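Proteasome activator protein PA26 (Trypanosoma brucei, PDB 1YAR) binds the ends of the 20S proteasome as a ring-shaped activator and probably opens the gate through which substrates enter. Local coordinates at residues O[18-24]-O[96-101]; O[30-34]-O[90-94]. All blocks are in the same frame, centred on the assembly; numbering follows the deposited sequence. Where two conformers were deposited one is given.

How the contacts relate
Both contacts hold helix 71-99 against the N-terminal part of the chain, and their centres lie 13 Å apart. Contact 2 (30-34 with 90-94) pairs this helix with helix 24-57 about 12 Å from the centre of the chain, inside the helical bundle. Contact 1 (18-24 with 96-101) lies farther out, about 22 Å from that centre, where helix 71-99 ends and the chain turns from helix 11-21 into helix 24-57. Along the chain, contact 2 is nested within the loop that contact 1 closes. The character changes along the way: apolar packing with one indole hydrogen bond in contact 2, arginines on backbone carbonyls in contact 1, where a second subunit also packs.

Contact 1 of 2, residues O[18-24]-O[96-101]; sequences LRDSYTE and TVIAIR
R101 grips the carbonyl of Y22 end-on with both terminal nitrogens, NH1 to Y22 O at 2.7 Å and NH2 to the same oxygen at 3.0 Å, and this oxygen lies in the guanidinium plane. NH1 also bonds V97 O, in the last turn of helix 71-99, while NH2 reaches R19 O at 2.9 Å, bent to 130° and 23° out of that plane. Together these carbonyls fix the rotation of the guanidinium. R19 answers in the other direction: its extended chain slides past R101 and brings NE to I100 O at 2.8 Å, with NH2 adding a weak second bond. R19 CG sits over one face of the R101 guanidinium, and R19 NH2 also bonds N216 of a second subunit. On the apolar side, I100 CD1 packs against Y22 CB at 3.8 Å, and I100 CG2 meets L18 CG. T96 CG2, anti to the backbone N, lies over one face of the Y22 ring, offset toward its rim, in a CH-pi contact. V97 CG2 touches T23 O at 3.4 Å. These arginine-carbonyl bonds tie the turn into helix 24-57, with T23 at its N-cap, to the end of helix 71-99 in the PA28-family helical bundle.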
ATOM      1  N   LEU O  18      90.066  34.624  32.704  1.00 34.44           N
ATOM      2  CA  LEU O  18      89.368  35.654  33.462  1.00 34.36           C
ATOM      3  C   LEU O  18      88.516  35.045  34.580  1.00 33.49           C
ATOM      4  O   LEU O  18      88.693  35.382  35.749  1.00 33.46           O
ATOM      5  CB  LEU O  18      88.498  36.458  32.483  1.00 34.61           C
ATOM      6  CG  LEU O  18      88.414  37.979  32.576  1.00 35.26           C
ATOM      7  CD1 LEU O  18      89.774  38.612  32.816  1.00 36.72           C
ATOM      8  CD2 LEU O  18      87.754  38.565  31.321  1.00 34.45           C
ATOM      9  N   ARG O  19      87.607  34.133  34.225  1.00 33.27           N
ATOM     10  CA  ARG O  19      86.658  33.582  35.193  1.00 32.68           C
ATOM     11  C   ARG O  19      87.310  32.639  36.206  1.00 33.39           C
ATOM     12  O   ARG O  19      86.879  32.554  37.357  1.00 33.07           O
ATOM     13  CB  ARG O  19      85.461  32.923  34.484  1.00 32.74           C
ATOM     14  CG  ARG O  19      84.602  33.936  33.705  1.00 31.38           C
ATOM     15  CD  ARG O  19      83.394  33.339  32.997  1.00 31.34           C
ATOM     16  NE  ARG O  19      82.770  34.318  32.099  1.00 28.72           N
ATOM     17  CZ  ARG O  19      81.868  34.023  31.169  1.00 28.86           C
ATOM     18  NH1 ARG O  19      81.496  32.765  30.973  1.00 26.91           N
ATOM     19  NH2 ARG O  19      81.372  34.984  30.400  1.00 26.36           N
ATOM     20  N   ASP O  20      88.359  31.938  35.778  1.00 34.00           N
ATOM     21  CA  ASP O  20      89.152  31.104  36.690  1.00 34.30           C
ATOM     22  C   ASP O  20      89.905  31.911  37.743  1.00 33.82           C
ATOM     23  O   ASP O  20      90.171  31.399  38.824  1.00 33.98           O
ATOM     24  CB  ASP O  20      90.168  30.240  35.913  1.00 34.65           C
ATOM     25  CG  ASP O  20      89.511  29.103  35.134  1.00 37.86           C
ATOM     26  OD1 ASP O  20      88.296  28.859  35.304  1.00 40.18           O
ATOM     27  OD2 ASP O  20      90.140  28.393  34.316  1.00 41.52           O
ATOM     28  N   SER O  21      90.234  33.160  37.409  0.50 34.02           N
ATOM     29  CA  SER O  21      91.009  34.054  38.282  0.50 34.07           C
ATOM     30  C   SER O  21      90.163  34.812  39.308  0.50 33.98           C
ATOM     31  O   SER O  21      90.681  35.248  40.343  0.50 33.74           O
ATOM     32  CB  SER O  21      91.826  35.046  37.450  0.50 34.50           C
ATOM     33  OG  SER O  21      90.988  35.898  36.682  0.50 35.05           O
ATOM     34  N   TYR O  22      88.873  34.976  38.999  1.00 33.29           N
ATOM     35  CA  TYR O  22      87.900  35.613  39.886  1.00 32.93           C
ATOM     36  C   TYR O  22      86.652  34.752  39.919  1.00 31.71           C
ATOM     37  O   TYR O  22      85.789  34.858  39.054  1.00 30.68           O
ATOM     38  CB  TYR O  22      87.601  37.031  39.381  1.00 34.03           C
ATOM     39  CG  TYR O  22      88.750  37.977  39.665  1.00 35.70           C
ATOM     40  CD1 TYR O  22      89.822  38.124  38.773  1.00 35.58           C
ATOM     41  CD2 TYR O  22      88.775  38.701  40.848  1.00 36.61           C
ATOM     42  CE1 TYR O  22      90.886  38.988  39.075  1.00 36.73           C
ATOM     43  CE2 TYR O  22      89.815  39.553  41.146  1.00 38.12           C
ATOM     44  CZ  TYR O  22      90.854  39.692  40.271  1.00 37.12           C
ATOM     45  OH  TYR O  22      91.852  40.559  40.636  1.00 40.75           O
ATOM     46  N   THR O  23      86.593  33.856  40.897  1.00 30.82           N
ATOM     47  CA  THR O  23      85.531  32.863  40.963  1.00 30.68           C
ATOM     48  C   THR O  23      84.549  33.229  42.071  1.00 29.97           C
ATOM     49  O   THR O  23      84.784  34.178  42.834  1.00 29.91           O
ATOM     50  CB  THR O  23      86.103  31.442  41.262  1.00 30.26           C
ATOM     51  OG1 THR O  23      86.521  31.401  42.619  1.00 30.40           O
ATOM     52  CG2 THR O  23      87.391  31.129  40.476  1.00 32.46           C
ATOM     53  N   GLU O  24      83.471  32.455  42.175  1.00 29.94           N
ATOM     54  CA  GLU O  24      82.496  32.627  43.251  1.00 30.41           C
ATOM     55  C   GLU O  24      83.165  32.561  44.622  1.00 30.77           C
ATOM     56  O   GLU O  24      82.732  33.223  45.562  1.00 30.53           O
ATOM     57  CB  GLU O  24      81.384  31.589  43.156  1.00 30.40           C
ATOM     58  CG  GLU O  24      80.092  31.973  43.882  1.00 30.14           C
ATOM     59  CD  GLU O  24      80.107  31.703  45.381  1.00 31.86           C
ATOM     60  OE1 GLU O  24      80.529  30.597  45.821  1.00 30.01           O
ATOM     61  OE2 GLU O  24      79.648  32.595  46.142  1.00 30.52           O
ATOM     62  N   THR O  96      84.054  42.449  40.053  1.00 24.12           N
ATOM     63  CA  THR O  96      84.760  41.732  38.989  1.00 23.94           C
ATOM     64  C   THR O  96      84.127  40.369  38.736  1.00 23.23           C
ATOM     65  O   THR O  96      83.888  40.012  37.600  1.00 22.83           O
ATOM     66  CB  THR O  96      86.253  41.570  39.359  1.00 24.08           C
ATOM     67  OG1 THR O  96      86.863  42.856  39.343  1.00 23.88           O
ATOM     68  CG2 THR O  96      87.014  40.797  38.254  1.00 24.95           C
ATOM     69  N   VAL O  97      83.861  39.626  39.804  1.00 23.03           N
ATOM     70  CA  VAL O  97      83.270  38.279  39.703  1.00 23.01           C
ATOM     71  C   VAL O  97      81.948  38.336  38.925  1.00 23.13           C
ATOM     72  O   VAL O  97      81.677  37.509  38.024  1.00 22.50           O
ATOM     73  CB  VAL O  97      83.047  37.678  41.097  1.00 22.09           C
ATOM     74  CG1 VAL O  97      82.148  36.436  41.042  1.00 22.41           C
ATOM     75  CG2 VAL O  97      84.392  37.351  41.773  1.00 23.35           C
ATOM     76  N   ILE O  98      81.131  39.331  39.253  1.00 22.84           N
ATOM     77  CA  ILE O  98      79.882  39.536  38.494  1.00 23.33           C
ATOM     78  C   ILE O  98      80.110  40.045  37.060  1.00 23.36           C
ATOM     79  O   ILE O  98      79.624  39.441  36.092  1.00 23.10           O
ATOM     80  CB  ILE O  98      78.923  40.463  39.279  1.00 22.83           C
ATOM     81  CG1 ILE O  98      78.660  39.881  40.674  1.00 23.39           C
ATOM     82  CG2 ILE O  98      77.620  40.629  38.505  1.00 22.57           C
ATOM     83  CD1 ILE O  98      78.039  40.886  41.653  1.00 22.87           C
ATOM     84  N   ALA O  99      80.849  41.142  36.916  1.00 23.57           N
ATOM     85  CA  ALA O  99      80.969  41.812  35.623  1.00 23.90           C
ATOM     86  C   ALA O  99      81.553  40.931  34.520  1.00 24.01           C
ATOM     87  O   ALA O  99      81.157  41.045  33.354  1.00 24.67           O
ATOM     88  CB  ALA O  99      81.762  43.114  35.742  1.00 24.05           C
ATOM     89  N   ILE O 100      82.477  40.046  34.878  1.00 23.64           N
ATOM     90  CA  ILE O 100      83.065  39.145  33.883  1.00 23.51           C
ATOM     91  C   ILE O 100      82.168  37.939  33.567  1.00 23.62           C
ATOM     92  O   ILE O 100      82.567  37.065  32.787  1.00 23.81           O
ATOM     93  CB  ILE O 100      84.519  38.678  34.305  1.00 23.05           C
ATOM     94  CG1 ILE O 100      84.459  37.766  35.537  1.00 23.98           C
ATOM     95  CG2 ILE O 100      85.395  39.891  34.571  1.00 21.18           C
ATOM     96  CD1 ILE O 100      85.862  37.282  36.055  1.00 24.11           C
ATOM     97  N   ARG O 101      80.987  37.863  34.189  1.00 22.74           N
ATOM     98  CA  ARG O 101      79.995  36.833  33.823  1.00 22.83           C
ATOM     99  C   ARG O 101      78.675  37.399  33.280  1.00 22.77           C
ATOM    100  O   ARG O 101      77.689  36.672  33.121  1.00 22.97           O
ATOM    101  CB  ARG O 101      79.733  35.896  34.999  1.00 23.07           C
ATOM    102  CG  ARG O 101      80.949  35.086  35.413  1.00 24.31           C
ATOM    103  CD  ARG O 101      80.782  34.339  36.726  1.00 23.16           C
ATOM    104  NE  ARG O 101      81.914  33.430  36.961  1.00 25.97           N
ATOM    105  CZ  ARG O 101      83.097  33.775  37.467  1.00 25.90           C
ATOM    106  NH1 ARG O 101      83.354  35.036  37.830  1.00 21.68           N
ATOM    107  NH2 ARG O 101      84.040  32.839  37.615  1.00 26.95           N
TER

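Contact 2 of 2, residues O[30-34]-O[90-94]; sequences VIEEW and QAETI
In the helical bundle of this PA28-family activator, helices 24-57 and 71-99 run roughly antiparallel, and W34 meets Q90, A91 and I94 across their interface. The segment axes come within 10.6 Å and make an angle of 145° between their N-to-C directions. V30 and Q90 bring the backbones nearest, their CA atoms 6.0 Å apart. V30 is wedged between Q90 and I94: its CG1 touches Q90 CB at 3.6 Å and I94 CD1 at 3.7 Å, while CG2 faces the T93 side chain and Q90 O. The same CG1 lies over one face of the W34 indole, offset toward the rim, so a single methyl packs against three side chains. I94, its chain extended to CD1 (chi2 172°), places CD1 among V30, I31 and the six-membered ring of W34; I31 CD1 lies 3.8 Å from I94 CD1, the two side chains crossing at about a right angle. The far end of the indole rests on the opposing helix, CZ2 close to A91 N and CH2 4.1 Å from A91 CB. Helices 111-130 and 183-226 of the same chain also pack against W34, through L126, V211 and V214, burying the indole. Its one polar atom is nevertheless satisfied: NE1 donates to Q90 OE1 at 2.8 Å, the oxygen lying in the ring plane and the donor tilted 35° from the plane of the amide carbonyl.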
ATOM      1  N   VAL O  30      84.934  37.375  50.441  1.00 25.57           N
ATOM      2  CA  VAL O  30      84.739  38.766  50.852  1.00 25.44           C
ATOM      3  C   VAL O  30      83.530  38.858  51.782  1.00 24.76           C
ATOM      4  O   VAL O  30      83.592  39.455  52.863  1.00 24.49           O
ATOM      5  CB  VAL O  30      84.571  39.718  49.621  1.00 25.28           C
ATOM      6  CG1 VAL O  30      84.093  41.105  50.064  1.00 24.50           C
ATOM      7  CG2 VAL O  30      85.887  39.849  48.838  1.00 26.79           C
ATOM      8  N   ILE O  31      82.428  38.254  51.355  1.00 24.97           N
ATOM      9  CA  ILE O  31      81.187  38.284  52.131  1.00 26.51           C
ATOM     10  C   ILE O  31      81.379  37.656  53.516  1.00 27.07           C
ATOM     11  O   ILE O  31      80.864  38.152  54.515  1.00 26.83           O
ATOM     12  CB  ILE O  31      80.027  37.596  51.351  1.00 26.03           C
ATOM     13  CG1 ILE O  31      79.701  38.360  50.048  1.00 27.26           C
ATOM     14  CG2 ILE O  31      78.788  37.427  52.250  1.00 26.57           C
ATOM     15  CD1 ILE O  31      79.090  39.791  50.263  1.00 28.51           C
ATOM     16  N   GLU O  32      82.141  36.564  53.576  1.00 28.04           N
ATOM     17  CA  GLU O  32      82.460  35.966  54.868  1.00 28.86           C
ATOM     18  C   GLU O  32      83.230  36.939  55.767  1.00 28.57           C
ATOM     19  O   GLU O  32      82.934  37.044  56.949  1.00 28.71           O
ATOM     20  CB  GLU O  32      83.280  34.704  54.688  1.00 29.05           C
ATOM     21  CG  GLU O  32      82.530  33.559  54.056  1.00 32.49           C
ATOM     22  CD  GLU O  32      83.362  32.291  54.065  1.00 39.19           C
ATOM     23  OE1 GLU O  32      84.412  32.243  53.359  1.00 40.88           O
ATOM     24  OE2 GLU O  32      82.960  31.352  54.783  1.00 40.99           O
ATOM     25  N   GLU O  33      84.215  37.621  55.196  1.00 28.87           N
ATOM     26  CA  GLU O  33      85.010  38.629  55.911  1.00 29.72           C
ATOM     27  C   GLU O  33      84.146  39.802  56.381  1.00 29.44           C
ATOM     28  O   GLU O  33      84.256  40.243  57.518  1.00 29.89           O
ATOM     29  CB  GLU O  33      86.181  39.109  55.033  1.00 30.47           C
ATOM     30  CG  GLU O  33      87.033  40.250  55.613  1.00 34.43           C
ATOM     31  CD  GLU O  33      87.613  39.969  56.988  1.00 41.10           C
ATOM     32  OE1 GLU O  33      87.813  38.779  57.351  1.00 43.05           O
ATOM     33  OE2 GLU O  33      87.867  40.954  57.723  1.00 43.33           O
ATOM     34  N   TRP O  34      83.250  40.273  55.510  1.00 28.58           N
ATOM     35  CA  TRP O  34      82.384  41.396  55.843  1.00 27.52           C
ATOM     36  C   TRP O  34      81.446  41.035  56.977  1.00 27.78           C
ATOM     37  O   TRP O  34      81.198  41.848  57.858  1.00 27.44           O
ATOM     38  CB  TRP O  34      81.578  41.843  54.609  1.00 26.74           C
ATOM     39  CG  TRP O  34      82.370  42.623  53.612  1.00 26.10           C
ATOM     40  CD1 TRP O  34      83.688  42.979  53.695  1.00 26.04           C
ATOM     41  CD2 TRP O  34      81.868  43.242  52.410  1.00 26.07           C
ATOM     42  NE1 TRP O  34      84.054  43.717  52.591  1.00 25.32           N
ATOM     43  CE2 TRP O  34      82.955  43.905  51.791  1.00 26.31           C
ATOM     44  CE3 TRP O  34      80.602  43.291  51.785  1.00 26.98           C
ATOM     45  CZ2 TRP O  34      82.826  44.615  50.576  1.00 25.20           C
ATOM     46  CZ3 TRP O  34      80.472  43.986  50.567  1.00 26.04           C
ATOM     47  CH2 TRP O  34      81.577  44.632  49.976  1.00 26.29           C
ATOM     48  N   GLN O  90      87.689  45.147  48.445  1.00 26.27           N
ATOM     49  CA  GLN O  90      86.886  43.935  48.556  1.00 25.52           C
ATOM     50  C   GLN O  90      85.621  44.019  47.672  1.00 24.63           C
ATOM     51  O   GLN O  90      85.263  43.051  47.006  1.00 23.85           O
ATOM     52  CB  GLN O  90      86.536  43.698  50.019  1.00 26.58           C
ATOM     53  CG  GLN O  90      87.771  43.142  50.793  1.00 28.37           C
ATOM     54  CD  GLN O  90      87.756  43.414  52.283  1.00 32.27           C
ATOM     55  OE1 GLN O  90      86.835  44.038  52.820  1.00 29.10           O
ATOM     56  NE2 GLN O  90      88.813  42.944  52.968  1.00 33.11           N
ATOM     57  N   ALA O  91      84.977  45.184  47.656  1.00 23.76           N
ATOM     58  CA  ALA O  91      83.824  45.413  46.757  1.00 24.03           C
ATOM     59  C   ALA O  91      84.190  45.221  45.277  1.00 24.25           C
ATOM     60  O   ALA O  91      83.405  44.673  44.497  1.00 24.47           O
ATOM     61  CB  ALA O  91      83.261  46.796  46.977  1.00 24.19           C
ATOM     62  N   GLU O  92      85.388  45.669  44.892  1.00 24.66           N
ATOM     63  CA  GLU O  92      85.843  45.539  43.507  1.00 24.67           C
ATOM     64  C   GLU O  92      86.062  44.086  43.098  1.00 25.04           C
ATOM     65  O   GLU O  92      85.859  43.736  41.940  1.00 25.14           O
ATOM     66  CB  GLU O  92      87.104  46.366  43.262  1.00 25.60           C
ATOM     67  CG  GLU O  92      86.882  47.877  43.330  1.00 25.70           C
ATOM     68  CD  GLU O  92      86.190  48.450  42.103  1.00 30.54           C
ATOM     69  OE1 GLU O  92      86.109  47.778  41.054  1.00 28.47           O
ATOM     70  OE2 GLU O  92      85.719  49.604  42.182  1.00 33.90           O
ATOM     71  N   THR O  93      86.467  43.242  44.055  1.00 24.83           N
ATOM     72  CA  THR O  93      86.543  41.804  43.824  1.00 25.04           C
ATOM     73  C   THR O  93      85.161  41.254  43.487  1.00 24.68           C
ATOM     74  O   THR O  93      85.015  40.510  42.514  1.00 24.37           O
ATOM     75  CB  THR O  93      87.141  41.118  45.066  1.00 25.48           C
ATOM     76  OG1 THR O  93      88.495  41.570  45.215  1.00 26.42           O
ATOM     77  CG2 THR O  93      87.234  39.598  44.885  1.00 26.75           C
ATOM     78  N   ILE O  94      84.147  41.614  44.277  1.00 24.16           N
ATOM     79  CA  ILE O  94      82.790  41.125  43.981  1.00 24.24           C
ATOM     80  C   ILE O  94      82.324  41.638  42.626  1.00 23.55           C
ATOM     81  O   ILE O  94      81.753  40.891  41.840  1.00 23.17           O
ATOM     82  CB  ILE O  94      81.769  41.472  45.068  1.00 24.12           C
ATOM     83  CG1 ILE O  94      82.228  40.935  46.430  1.00 25.07           C
ATOM     84  CG2 ILE O  94      80.400  40.859  44.679  1.00 24.90           C
ATOM     85  CD1 ILE O  94      81.368  41.394  47.616  1.00 24.92           C
TER